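PDB 3WQC: D-threo-3-hydroxyaspartate dehydratase from Delftia, which catalyses the pyridoxal-phosphate-dependent deamination of D-threo-3-hydroxyaspartate to oxaloacetate and ammonium, and also acts on D-serine and other 3-hydroxyaspartate isomers. Local coordinates for residues 18-23 with 352-357; 14-19 with 312-317; 177-182 with 208-213. One frame throughout, in Å; residues are numbered along the deposited sequence.

Contact 1 of 3, residues 18-23 with 352-357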
ATOM      1  N   LEU B  18     -13.882 -11.881  13.557  1.00 19.62           N
ATOM      2  CA  LEU B  18     -12.724 -11.033  13.218  1.00 18.35           C
ATOM      3  C   LEU B  18     -13.067  -9.540  13.232  1.00 16.73           C
ATOM      4  O   LEU B  18     -14.213  -9.146  12.853  1.00 21.94           O
ATOM      5  CB  LEU B  18     -12.270 -11.362  11.785  1.00 20.33           C
ATOM      6  CG  LEU B  18     -11.442 -12.666  11.653  1.00 20.11           C
ATOM      7  CD1 LEU B  18     -11.202 -12.956  10.193  1.00 20.90           C
ATOM      8  CD2 LEU B  18     -10.134 -12.683  12.488  1.00 22.20           C
ATOM      9  N   ASP B  19     -12.127  -8.692  13.604  1.00 17.66           N
ATOM     10  CA  ASP B  19     -12.320  -7.273  13.272  1.00 17.34           C
ATOM     11  C   ASP B  19     -12.076  -7.084  11.774  1.00 16.43           C
ATOM     12  O   ASP B  19     -11.462  -7.974  11.089  1.00 19.51           O
ATOM     13  CB  ASP B  19     -11.326  -6.440  14.069  1.00 18.82           C
ATOM     14  CG  ASP B  19     -11.663  -4.907  14.081  1.00 20.18           C
ATOM     15  OD1 ASP B  19     -12.832  -4.521  13.736  1.00 18.11           O
ATOM     16  OD2 ASP B  19     -10.760  -4.089  14.466  1.00 24.11           O
ATOM     17  N   THR B  20     -12.635  -5.999  11.238  1.00 16.29           N
ATOM     18  CA  THR B  20     -12.485  -5.678   9.822  1.00 14.96           C
ATOM     19  C   THR B  20     -11.777  -4.310   9.707  1.00 15.46           C
ATOM     20  O   THR B  20     -11.814  -3.466  10.622  1.00 16.59           O
ATOM     21  CB  THR B  20     -13.864  -5.537   9.165  1.00 15.22           C
ATOM     22  OG1 THR B  20     -14.684  -4.628   9.905  1.00 16.75           O
ATOM     23  CG2 THR B  20     -14.518  -6.915   9.078  1.00 17.11           C
ATOM     24  N   PRO B  21     -11.011  -4.096   8.648  1.00 13.77           N
ATOM     25  CA  PRO B  21     -10.828  -5.054   7.532  1.00 13.88           C
ATOM     26  C   PRO B  21      -9.834  -6.180   7.863  1.00 14.08           C
ATOM     27  O   PRO B  21      -8.968  -5.989   8.722  1.00 15.48           O
ATOM     28  CB  PRO B  21     -10.226  -4.159   6.392  1.00 14.95           C
ATOM     29  CG  PRO B  21      -9.481  -3.093   7.152  1.00 16.08           C
ATOM     30  CD  PRO B  21     -10.275  -2.826   8.445  1.00 15.20           C
ATOM     31  N   ALA B  22      -9.948  -7.303   7.143  1.00 14.54           N
ATOM     32  CA  ALA B  22      -9.021  -8.437   7.326  1.00 14.38           C
ATOM     33  C   ALA B  22      -8.782  -9.042   5.963  1.00 14.05           C
ATOM     34  O   ALA B  22      -9.695  -9.077   5.087  1.00 16.49           O
ATOM     35  CB  ALA B  22      -9.654  -9.492   8.245  1.00 17.71           C
ATOM     36  N   ALA B  23      -7.563  -9.552   5.734  1.00 14.32           N
ATOM     37  CA  ALA B  23      -7.231 -10.202   4.439  1.00 13.81           C
ATOM     38  C   ALA B  23      -7.447 -11.720   4.619  1.00 13.95           C
ATOM     39  O   ALA B  23      -6.706 -12.383   5.397  1.00 19.15           O
ATOM     40  CB  ALA B  23      -5.777  -9.846   4.113  1.00 15.26           C
ATOM     41  N   GLY B 352     -23.502  -2.616   9.613  1.00 20.96           N
ATOM     42  CA  GLY B 352     -22.956  -3.803  10.261  1.00 20.72           C
ATOM     43  C   GLY B 352     -22.873  -5.061   9.425  1.00 22.27           C
ATOM     44  O   GLY B 352     -22.212  -5.987   9.851  1.00 25.75           O
ATOM     45  N   THR B 353     -23.419  -5.045   8.190  1.00 23.01           N
ATOM     46  CA  THR B 353     -23.266  -6.172   7.203  1.00 24.64           C
ATOM     47  C   THR B 353     -21.790  -6.387   6.894  1.00 19.07           C
ATOM     48  O   THR B 353     -21.046  -5.384   6.710  1.00 22.50           O
ATOM     49  CB  THR B 353     -23.963  -5.834   5.860  1.00 24.80           C
ATOM     50  OG1 THR B 353     -25.317  -5.590   6.111  1.00 30.27           O
ATOM     51  CG2 THR B 353     -23.841  -6.967   4.799  1.00 29.02           C
ATOM     52  N   ARG B 354     -21.397  -7.645   6.921  1.00 18.71           N
ATOM     53  CA  ARG B 354     -20.014  -8.019   6.501  1.00 20.52           C
ATOM     54  C   ARG B 354     -20.015  -8.464   5.059  1.00 19.64           C
ATOM     55  O   ARG B 354     -20.901  -9.268   4.613  1.00 23.37           O
ATOM     56  CB  ARG B 354     -19.478  -9.143   7.366  1.00 24.50           C
ATOM     57  CG  ARG B 354     -19.200  -8.640   8.744  1.00 22.59           C
ATOM     58  CD  ARG B 354     -18.666  -9.676   9.660  1.00 29.54           C
ATOM     59  NE  ARG B 354     -18.294  -8.850  10.823  1.00 30.39           N
ATOM     60  CZ  ARG B 354     -17.162  -8.921  11.511  1.00 21.93           C
ATOM     61  NH1 ARG B 354     -16.331  -9.913  11.303  1.00 21.35           N
ATOM     62  NH2 ARG B 354     -16.945  -8.028  12.479  1.00 25.52           N
ATOM     63  N   LEU B 355     -19.019  -8.002   4.309  1.00 18.25           N
ATOM     64  CA  LEU B 355     -18.889  -8.284   2.853  1.00 18.60           C
ATOM     65  C   LEU B 355     -17.443  -8.727   2.627  1.00 19.32           C
ATOM     66  O   LEU B 355     -16.599  -8.581   3.510  1.00 17.68           O
ATOM     67  CB  LEU B 355     -19.107  -7.005   2.070  1.00 20.86           C
ATOM     68  CG  LEU B 355     -20.482  -6.411   2.156  1.00 23.18           C
ATOM     69  CD1 LEU B 355     -20.498  -5.045   1.516  1.00 22.09           C
ATOM     70  CD2 LEU B 355     -21.523  -7.383   1.556  1.00 24.82           C
ATOM     71  N   ARG B 356     -17.135  -9.283   1.469  1.00 17.87           N
ATOM     72  CA  ARG B 356     -15.751  -9.625   1.139  1.00 16.92           C
ATOM     73  C   ARG B 356     -15.440  -8.931  -0.196  1.00 17.70           C
ATOM     74  O   ARG B 356     -16.226  -8.999  -1.120  1.00 21.06           O
ATOM     75  CB  ARG B 356     -15.595 -11.171   1.069  1.00 17.93           C
ATOM     76  CG  ARG B 356     -15.628 -11.703   2.506  1.00 18.52           C
ATOM     77  CD  ARG B 356     -15.858 -13.196   2.525  1.00 19.63           C
ATOM     78  NE  ARG B 356     -14.721 -13.990   2.048  1.00 18.92           N
ATOM     79  CZ  ARG B 356     -14.748 -15.328   2.038  1.00 18.14           C
ATOM     80  NH1 ARG B 356     -13.672 -15.985   1.600  1.00 21.47           N
ATOM     81  NH2 ARG B 356     -15.859 -16.007   2.411  1.00 21.78           N
ATOM     82  N   ILE B 357     -14.280  -8.336  -0.309  1.00 16.50           N
ATOM     83  CA  ILE B 357     -13.973  -7.575  -1.529  1.00 16.15           C
ATOM     84  C   ILE B 357     -12.823  -8.246  -2.267  1.00 15.87           C
ATOM     85  O   ILE B 357     -11.756  -8.537  -1.659  1.00 16.38           O
ATOM     86  CB  ILE B 357     -13.552  -6.116  -1.212  1.00 15.11           C
ATOM     87  CG1 ILE B 357     -14.470  -5.400  -0.149  1.00 18.46           C
ATOM     88  CG2 ILE B 357     -13.269  -5.311  -2.455  1.00 16.10           C
ATOM     89  CD1 ILE B 357     -15.899  -5.313  -0.664  1.00 21.12           C
TER
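Leu18 O is gripped by both terminal nitrogens of Arg354. NH1 of Arg354 lies 2.7 Å from Leu18 O, and NH2 lies 3.0 Å from the same atom. The contact belongs to the mixed beta sheet of the C-terminal domain, to which the N-terminal strand 22-26 is added. Strands 22-26 and 354-358 both pair antiparallel with strand 268-278. The Arg354 side chain reaches from strand 354-358 to the loop that leads into strand 22-26.

Its chain is extended from CG to NE, which carries the guanidinium end-on to the carbonyl. The oxygen sits close to the guanidinium plane. NH1 meets it on a lone pair in the carbonyl plane, with an N-H...O angle of 149°. NH2 is less straight at 135° and comes nearly along the C=O axis. NH1 also donates to Leu15 O, so one arginine holds two carbonyls of the N-terminal loop. With an alanine here, Leu18 O would probably lose both of its guanidinium donors and Leu15 O its bond to NH1, and the loop would be held less firmly.

Thr20 adds an apolar touch. Its CG2 is centred over one guanidinium face of Arg354, 4.1 Å above the plane. Its OG1 turns to Asp287, and also bonds Thr273. In the two-chain assembly, Asp19 OD1 forms a salt bridge with Arg101 of the second subunit. The same Asp19 OD1 accepts a weak bond from the backbone N of Thr20, 2.9 Å away.

Contact 2 of 3, residues 14-19 with 312-317; sequences TLLTLD and CDLQGR
Leu314 sits at the second position of a type I beta turn, Asp313 to Gly316, and packs against Leu15 and Leu16 in the loop between helix 3-11 and strand 22-26. The contact is apolar, and no hydrogen bond crosses between the segments.

Leu314 divides its two methyls between its partners. CD1 reaches Leu15, lying 3.9 Å from Leu15 CB, and the two side chains run alongside, pointing opposite ways. CD2 of Leu314 meets CD2 of Leu16 at 3.6 Å, and here the side chains lie nearly perpendicular. The CG of Leu314 stands opposite its backbone N (chi1 -173°), which brings the fork up to both leucines. Leu16 is exposed, so this end of the patch lies at the surface. Leu15 CD1 also touches the backbone at Leu314 O, which accepts a bond from Arg356 NH2.

Each loop is braced from within. Thr14 OG1 accepts from Leu16 N at 3.1 Å, an ST turn. Thr17 OG1 accepts from Thr14 N in turn, over 3.0 Å. In the turn, Asp313 OD1 accepts from the backbone N of Arg317, which lies above its carboxylate plane. Asp313 OD2 forms a salt bridge with Arg317 NH1 at 2.7 Å.

Gly316 has a positive phi (89°), where a CB would collide with Gln315 O. Gly316 N bonds Asp313 O, and Asp313 N bonds Arg317 O. This pattern is the type I turn plus G1 bulge of a 3:5 beta hairpin, here between strands 310-312 and 318-319.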
ATOM      1  N   THR B  14     -13.772 -16.705  13.590  1.00 24.79           N
ATOM      2  CA  THR B  14     -14.441 -17.007  12.308  1.00 25.22           C
ATOM      3  C   THR B  14     -14.624 -15.697  11.597  1.00 23.52           C
ATOM      4  O   THR B  14     -14.191 -14.641  12.099  1.00 23.07           O
ATOM      5  CB  THR B  14     -15.864 -17.559  12.551  1.00 26.36           C
ATOM      6  OG1 THR B  14     -16.603 -16.509  13.162  1.00 29.83           O
ATOM      7  CG2 THR B  14     -15.854 -18.792  13.506  1.00 25.04           C
ATOM      8  N   LEU B  15     -15.239 -15.710  10.419  1.00 23.67           N
ATOM      9  CA  LEU B  15     -15.459 -14.458   9.689  1.00 21.10           C
ATOM     10  C   LEU B  15     -16.435 -13.546  10.375  1.00 23.20           C
ATOM     11  O   LEU B  15     -16.509 -12.358  10.061  1.00 24.19           O
ATOM     12  CB  LEU B  15     -15.890 -14.678   8.246  1.00 20.39           C
ATOM     13  CG  LEU B  15     -14.919 -15.452   7.397  1.00 20.18           C
ATOM     14  CD1 LEU B  15     -15.469 -15.337   5.998  1.00 29.13           C
ATOM     15  CD2 LEU B  15     -13.528 -14.816   7.387  1.00 25.14           C
ATOM     16  N   LEU B  16     -17.187 -14.088  11.340  1.00 25.00           N
ATOM     17  CA  LEU B  16     -18.121 -13.252  12.079  1.00 24.08           C
ATOM     18  C   LEU B  16     -17.478 -12.554  13.241  1.00 23.57           C
ATOM     19  O   LEU B  16     -18.066 -11.555  13.787  1.00 30.34           O
ATOM     20  CB  LEU B  16     -19.266 -14.144  12.627  1.00 26.77           C
ATOM     21  CG  LEU B  16     -20.217 -14.652  11.554  1.00 32.44           C
ATOM     22  CD1 LEU B  16     -21.257 -15.507  12.241  1.00 38.94           C
ATOM     23  CD2 LEU B  16     -20.882 -13.471  10.861  1.00 32.67           C
ATOM     24  N   THR B  17     -16.352 -13.095  13.753  1.00 24.02           N
ATOM     25  CA  THR B  17     -15.768 -12.574  14.997  1.00 24.05           C
ATOM     26  C   THR B  17     -14.503 -11.740  14.741  1.00 21.20           C
ATOM     27  O   THR B  17     -14.103 -10.970  15.583  1.00 23.78           O
ATOM     28  CB  THR B  17     -15.403 -13.683  16.023  1.00 27.35           C
ATOM     29  OG1 THR B  17     -14.353 -14.507  15.476  1.00 29.38           O
ATOM     30  CG2 THR B  17     -16.662 -14.510  16.373  1.00 33.15           C
ATOM     31  N   LEU B  18     -13.882 -11.881  13.557  1.00 19.62           N
ATOM     32  CA  LEU B  18     -12.724 -11.033  13.218  1.00 18.35           C
ATOM     33  C   LEU B  18     -13.067  -9.540  13.232  1.00 16.73           C
ATOM     34  O   LEU B  18     -14.213  -9.146  12.853  1.00 21.94           O
ATOM     35  CB  LEU B  18     -12.270 -11.362  11.785  1.00 20.33           C
ATOM     36  CG  LEU B  18     -11.442 -12.666  11.653  1.00 20.11           C
ATOM     37  CD1 LEU B  18     -11.202 -12.956  10.193  1.00 20.90           C
ATOM     38  CD2 LEU B  18     -10.134 -12.683  12.488  1.00 22.20           C
ATOM     39  N   ASP B  19     -12.127  -8.692  13.604  1.00 17.66           N
ATOM     40  CA  ASP B  19     -12.320  -7.273  13.272  1.00 17.34           C
ATOM     41  C   ASP B  19     -12.076  -7.084  11.774  1.00 16.43           C
ATOM     42  O   ASP B  19     -11.462  -7.974  11.089  1.00 19.51           O
ATOM     43  CB  ASP B  19     -11.326  -6.440  14.069  1.00 18.82           C
ATOM     44  CG  ASP B  19     -11.663  -4.907  14.081  1.00 20.18           C
ATOM     45  OD1 ASP B  19     -12.832  -4.521  13.736  1.00 18.11           O
ATOM     46  OD2 ASP B  19     -10.760  -4.089  14.466  1.00 24.11           O
ATOM     47  N   CYS B 312     -18.443  -9.133  -2.757  1.00 18.42           N
ATOM     48  CA  CYS B 312     -18.988 -10.463  -2.605  1.00 21.54           C
ATOM     49  C   CYS B 312     -19.706 -10.473  -1.273  1.00 22.11           C
ATOM     50  O   CYS B 312     -19.425  -9.634  -0.361  1.00 20.11           O
ATOM     51  CB  CYS B 312     -17.855 -11.501  -2.493  1.00 20.55           C
ATOM     52  SG  CYS B 312     -16.801 -11.504  -3.947  1.00 23.97           S
ATOM     53  N   ASP B 313     -20.620 -11.422  -1.107  1.00 23.03           N
ATOM     54  CA  ASP B 313     -21.260 -11.567   0.203  1.00 21.58           C
ATOM     55  C   ASP B 313     -20.303 -12.239   1.202  1.00 23.57           C
ATOM     56  O   ASP B 313     -19.133 -12.619   0.845  1.00 23.24           O
ATOM     57  CB  ASP B 313     -22.595 -12.274   0.027  1.00 27.40           C
ATOM     58  CG  ASP B 313     -22.478 -13.716  -0.535  1.00 29.43           C
ATOM     59  OD1 ASP B 313     -21.383 -14.328  -0.347  1.00 28.37           O
ATOM     60  OD2 ASP B 313     -23.531 -14.241  -1.075  1.00 34.16           O
ATOM     61  N   LEU B 314     -20.777 -12.437   2.435  1.00 24.92           N
ATOM     62  CA  LEU B 314     -19.970 -13.069   3.473  1.00 22.26           C
ATOM     63  C   LEU B 314     -19.501 -14.460   3.097  1.00 22.69           C
ATOM     64  O   LEU B 314     -18.449 -14.928   3.592  1.00 24.75           O
ATOM     65  CB  LEU B 314     -20.740 -13.061   4.810  1.00 21.98           C
ATOM     66  CG  LEU B 314     -20.012 -13.526   6.070  1.00 26.85           C
ATOM     67  CD1 LEU B 314     -18.672 -12.748   6.294  1.00 27.36           C
ATOM     68  CD2 LEU B 314     -21.003 -13.317   7.247  1.00 29.62           C
ATOM     69  N   GLN B 315     -20.272 -15.131   2.246  1.00 25.84           N
ATOM     70  CA  GLN B 315     -19.972 -16.503   1.848  1.00 28.35           C
ATOM     71  C   GLN B 315     -18.997 -16.503   0.667  1.00 27.38           C
ATOM     72  O   GLN B 315     -18.516 -17.552   0.192  1.00 29.91           O
ATOM     73  CB  GLN B 315     -21.275 -17.211   1.502  1.00 32.37           C
ATOM     74  CG  GLN B 315     -22.176 -17.446   2.732  1.00 39.61           C
ATOM     75  CD  GLN B 315     -22.931 -16.181   3.200  1.00 51.91           C
ATOM     76  OE1 GLN B 315     -23.365 -15.342   2.393  1.00 44.27           O
ATOM     77  NE2 GLN B 315     -23.095 -16.040   4.518  1.00 48.30           N
ATOM     78  N   GLY B 316     -18.627 -15.313   0.238  1.00 24.87           N
ATOM     79  CA  GLY B 316     -17.581 -15.211  -0.746  1.00 28.02           C
ATOM     80  C   GLY B 316     -18.092 -15.254  -2.189  1.00 27.77           C
ATOM     81  O   GLY B 316     -17.286 -15.264  -3.156  1.00 28.79           O
ATOM     82  N   ARG B 317     -19.393 -15.211  -2.365  1.00 26.43           N
ATOM     83  CA  ARG B 317     -19.970 -15.222  -3.710  1.00 28.08           C
ATOM     84  C   ARG B 317     -20.109 -13.816  -4.276  1.00 27.41           C
ATOM     85  O   ARG B 317     -20.607 -12.888  -3.653  1.00 29.71           O
ATOM     86  CB  ARG B 317     -21.317 -15.881  -3.735  1.00 33.13           C
ATOM     87  CG  ARG B 317     -21.455 -17.156  -2.974  1.00 38.20           C
ATOM     88  CD  ARG B 317     -22.885 -17.631  -3.244  1.00 51.42           C
ATOM     89  NE  ARG B 317     -23.400 -18.518  -2.223  1.00 75.30           N
ATOM     90  CZ  ARG B 317     -24.034 -18.104  -1.137  1.00 59.90           C
ATOM     91  NH1 ARG B 317     -24.215 -16.833  -0.924  1.00 56.81           N
ATOM     92  NH2 ARG B 317     -24.473 -18.975  -0.257  1.00 70.88           N
TER

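Contact 3 of 3, residues 177-182 with 208-213; sequences GGVLTH and QAAEAL. With PLP (pyridoxal-5'-phosphate), chain J.
Val179 is the centre of this contact, and its two methyls meet Leu213 and Ala210 on helix 192-215. The pair of segments belongs to the alpha/beta barrel of the alanine racemase N-terminal family. Strand 175-180 lies in the parallel sheet, and the helix packs on the outside of it.

CG1 of Val179 touches CD1 of Leu213 at 3.6 Å. These two side chains lie side by side with their ends reversed. The other branch, Val179 CG2, faces the methyl CB of Ala210 at 3.8 Å. The valine torsion (chi1 -73°) sets CG1 opposite the carbonyl carbon and leaves CG2 between N and C, so the branches reach different helix residues. Ala209 CB lies farther from Val179 CG1, at 4.4 Å. The alanines keep the helix surface low, and the axes of segments 177-180 and 208-213 come within 8.5 Å and run roughly antiparallel, at 146°. All four touching residues are buried, and the interactions are apolar.

Beyond the strand the same segment enters the cofactor pocket. Pyridoxal phosphate lies over one face of the His182 ring, with PLP C3 centred 3.8 Å above the plane. CE1 of His182 is 3.5 Å from PLP O4P. His182 ND1 is hydrogen-bonded to Gly226 O, which probably limits the rotation of the ring beside the cofactor. Arg151 and Arg244 touch His182 and also bond the cofactor.

Strand 175-180 runs between strands 140-146 and 222-225, parallel to both. Helix 192-215 links it to strand 222-225, making a beta-alpha-beta crossover. Ile145 of strand 140-146 and Val223 of strand 222-225 also touch Val179, as does Cys206 of the same helix.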
ATOM      1  N   GLY B 177      25.516 -18.919 -13.271  1.00 11.79           N
ATOM      2  CA  GLY B 177      24.645 -20.033 -13.000  1.00 12.03           C
ATOM      3  C   GLY B 177      23.496 -20.172 -13.969  1.00 11.05           C
ATOM      4  O   GLY B 177      22.779 -21.207 -13.969  1.00 13.78           O
ATOM      5  N   GLY B 178      23.230 -19.149 -14.808  1.00 11.85           N
ATOM      6  CA  GLY B 178      22.045 -19.241 -15.636  1.00 13.42           C
ATOM      7  C   GLY B 178      21.662 -17.887 -16.183  1.00 10.96           C
ATOM      8  O   GLY B 178      22.328 -16.869 -15.965  1.00 11.33           O
ATOM      9  N   VAL B 179      20.510 -17.896 -16.898  1.00 10.01           N
ATOM     10  CA  VAL B 179      19.853 -16.685 -17.387  1.00 11.40           C
ATOM     11  C   VAL B 179      18.405 -16.727 -16.934  1.00 10.01           C
ATOM     12  O   VAL B 179      17.811 -17.815 -16.736  1.00 11.39           O
ATOM     13  CB  VAL B 179      19.864 -16.547 -18.942  1.00 10.94           C
ATOM     14  CG1 VAL B 179      21.293 -16.180 -19.366  1.00 11.53           C
ATOM     15  CG2 VAL B 179      19.428 -17.852 -19.667  1.00 12.63           C
ATOM     16  N   LEU B 180      17.780 -15.546 -16.768  1.00  9.58           N
ATOM     17  CA  LEU B 180      16.376 -15.531 -16.430  1.00  9.63           C
ATOM     18  C   LEU B 180      15.711 -14.371 -17.176  1.00  9.65           C
ATOM     19  O   LEU B 180      16.388 -13.350 -17.481  1.00 11.75           O
ATOM     20  CB  LEU B 180      16.102 -15.387 -14.902  1.00 11.28           C
ATOM     21  CG  LEU B 180      16.354 -14.000 -14.278  1.00 10.78           C
ATOM     22  CD1 LEU B 180      15.638 -13.922 -12.899  1.00 15.12           C
ATOM     23  CD2 LEU B 180      17.859 -13.662 -14.092  1.00 11.56           C
ATOM     24  N   THR B 181      14.386 -14.466 -17.369  1.00 10.93           N
ATOM     25  CA  THR B 181      13.654 -13.378 -17.967  1.00 10.70           C
ATOM     26  C   THR B 181      12.269 -13.363 -17.315  1.00 11.44           C
ATOM     27  O   THR B 181      11.805 -14.448 -16.850  1.00 12.46           O
ATOM     28  CB  THR B 181      13.513 -13.511 -19.525  1.00 11.94           C
ATOM     29  OG1 THR B 181      13.005 -12.242 -19.995  1.00 13.09           O
ATOM     30  CG2 THR B 181      12.601 -14.627 -19.913  1.00 13.53           C
ATOM     31  N   HIS B 182      11.627 -12.181 -17.290  1.00 12.28           N
ATOM     32  CA  HIS B 182      10.258 -12.068 -16.838  1.00 11.38           C
ATOM     33  C   HIS B 182       9.501 -11.312 -17.838  1.00 12.20           C
ATOM     34  O   HIS B 182       9.755 -10.062 -18.046  1.00 15.43           O
ATOM     35  CB  HIS B 182      10.302 -11.283 -15.507  1.00 13.02           C
ATOM     36  CG  HIS B 182       8.963 -10.855 -14.967  1.00 12.74           C
ATOM     37  ND1 HIS B 182       7.917 -11.737 -14.608  1.00 14.99           N
ATOM     38  CD2 HIS B 182       8.479  -9.550 -14.708  1.00 15.15           C
ATOM     39  CE1 HIS B 182       6.876 -10.953 -14.089  1.00 16.47           C
ATOM     40  NE2 HIS B 182       7.193  -9.686 -14.191  1.00 17.54           N
ATOM     41  N   GLN B 208      17.630 -18.307 -26.353  1.00 13.68           N
ATOM     42  CA  GLN B 208      18.623 -17.710 -27.272  1.00 12.97           C
ATOM     43  C   GLN B 208      19.810 -17.153 -26.498  1.00 11.73           C
ATOM     44  O   GLN B 208      20.983 -17.363 -26.876  1.00 12.23           O
ATOM     45  CB  GLN B 208      17.969 -16.568 -28.082  1.00 14.75           C
ATOM     46  CG  GLN B 208      18.875 -15.744 -29.002  1.00 14.99           C
ATOM     47  CD  GLN B 208      18.154 -14.579 -29.679  1.00 25.60           C
ATOM     48  OE1 GLN B 208      16.973 -14.330 -29.361  1.00 30.10           O
ATOM     49  NE2 GLN B 208      18.872 -13.742 -30.348  1.00 25.97           N
ATOM     50  N   ALA B 209      19.518 -16.443 -25.386  1.00 10.98           N
ATOM     51  CA  ALA B 209      20.648 -15.862 -24.608  1.00  9.71           C
ATOM     52  C   ALA B 209      21.504 -16.993 -24.047  1.00 10.35           C
ATOM     53  O   ALA B 209      22.752 -16.898 -24.051  1.00 11.36           O
ATOM     54  CB  ALA B 209      20.080 -15.007 -23.472  1.00 10.88           C
ATOM     55  N   ALA B 210      20.851 -18.062 -23.500  1.00 11.30           N
ATOM     56  CA  ALA B 210      21.636 -19.179 -22.883  1.00 11.98           C
ATOM     57  C   ALA B 210      22.522 -19.794 -24.011  1.00 10.99           C
ATOM     58  O   ALA B 210      23.691 -20.117 -23.743  1.00 12.46           O
ATOM     59  CB  ALA B 210      20.709 -20.219 -22.306  1.00 12.53           C
ATOM     60  N   GLU B 211      21.899 -19.981 -25.177  1.00 11.84           N
ATOM     61  CA  GLU B 211      22.673 -20.642 -26.261  1.00 12.27           C
ATOM     62  C   GLU B 211      23.862 -19.795 -26.729  1.00 12.84           C
ATOM     63  O   GLU B 211      24.920 -20.326 -27.129  1.00 12.38           O
ATOM     64  CB  GLU B 211      21.779 -20.985 -27.431  1.00 13.32           C
ATOM     65  CG  GLU B 211      20.865 -22.119 -27.026  1.00 15.60           C
ATOM     66  CD  GLU B 211      19.822 -22.447 -28.086  1.00 22.43           C
ATOM     67  OE1 GLU B 211      19.078 -23.469 -27.963  1.00 22.98           O
ATOM     68  OE2 GLU B 211      19.698 -21.712 -29.094  1.00 32.99           O
ATOM     69  N   ALA B 212      23.710 -18.469 -26.691  1.00 11.20           N
ATOM     70  CA  ALA B 212      24.838 -17.551 -27.070  1.00 11.98           C
ATOM     71  C   ALA B 212      25.963 -17.694 -26.019  1.00 12.21           C
ATOM     72  O   ALA B 212      27.139 -17.808 -26.383  1.00 11.89           O
ATOM     73  CB  ALA B 212      24.340 -16.115 -27.182  1.00 13.39           C
ATOM     74  N   LEU B 213      25.614 -17.664 -24.713  1.00 11.52           N
ATOM     75  CA  LEU B 213      26.655 -17.817 -23.696  1.00 11.39           C
ATOM     76  C   LEU B 213      27.391 -19.170 -23.895  1.00 10.60           C
ATOM     77  O   LEU B 213      28.613 -19.238 -23.825  1.00 11.80           O
ATOM     78  CB  LEU B 213      25.998 -17.779 -22.299  1.00 11.37           C
ATOM     79  CG  LEU B 213      25.523 -16.370 -21.885  1.00 10.58           C
ATOM     80  CD1 LEU B 213      24.575 -16.597 -20.665  1.00 12.96           C
ATOM     81  CD2 LEU B 213      26.717 -15.470 -21.492  1.00 11.85           C
TER
HETATM   82  N1  PLP J 402       9.745 -13.164 -11.938  1.00 12.46           N
HETATM   83  C2  PLP J 402      10.083 -11.913 -11.563  1.00 11.46           C
HETATM   84  C2A PLP J 402      11.473 -11.379 -11.821  1.00 13.68           C
HETATM   85  C3  PLP J 402       9.097 -11.098 -10.895  1.00 12.81           C
HETATM   86  O3  PLP J 402       9.439  -9.879 -10.506  1.00 15.43           O
HETATM   87  C4  PLP J 402       7.787 -11.657 -10.687  1.00 13.72           C
HETATM   88  C4A PLP J 402       6.819 -10.874  -9.992  1.00 21.05           C
HETATM   89  C5  PLP J 402       7.523 -12.992 -11.117  1.00 12.50           C
HETATM   90  C6  PLP J 402       8.523 -13.688 -11.812  1.00 12.80           C
HETATM   91  C5A PLP J 402       6.165 -13.620 -10.927  1.00 16.46           C
HETATM   92  O4P PLP J 402       5.177 -12.912 -11.808  1.00 15.07           O
HETATM   93  P   PLP J 402       3.625 -13.135 -11.479  1.00 13.99           P
HETATM   94  O1P PLP J 402       3.506 -14.607 -11.336  1.00 17.22           O
HETATM   95  O2P PLP J 402       2.948 -12.619 -12.700  1.00 15.05           O
HETATM   96  O3P PLP J 402       3.286 -12.461 -10.213  1.00 19.34           O

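Overall arrangement
From the N terminus, the chain first passes the loop 14-19 and then 18-23, which share Leu18 and Asp19. It next builds the parallel barrel. Contact 3 closes a short loop there, between strand 175-180 and helix 192-215, and it is nested inside both larger loops. The chain then returns to the C-terminal beta domain. There 312-317 closes contact 2 and 352-357 closes contact 1, so the two long loops start from the same stretch and overlap, contact 2 closing first. Their centres are 6 Å apart, and they join the N-terminal loop to the C-terminal sheet. Contact 3 is about 46 Å from either, between centres, on the opposite side of the chain's centre.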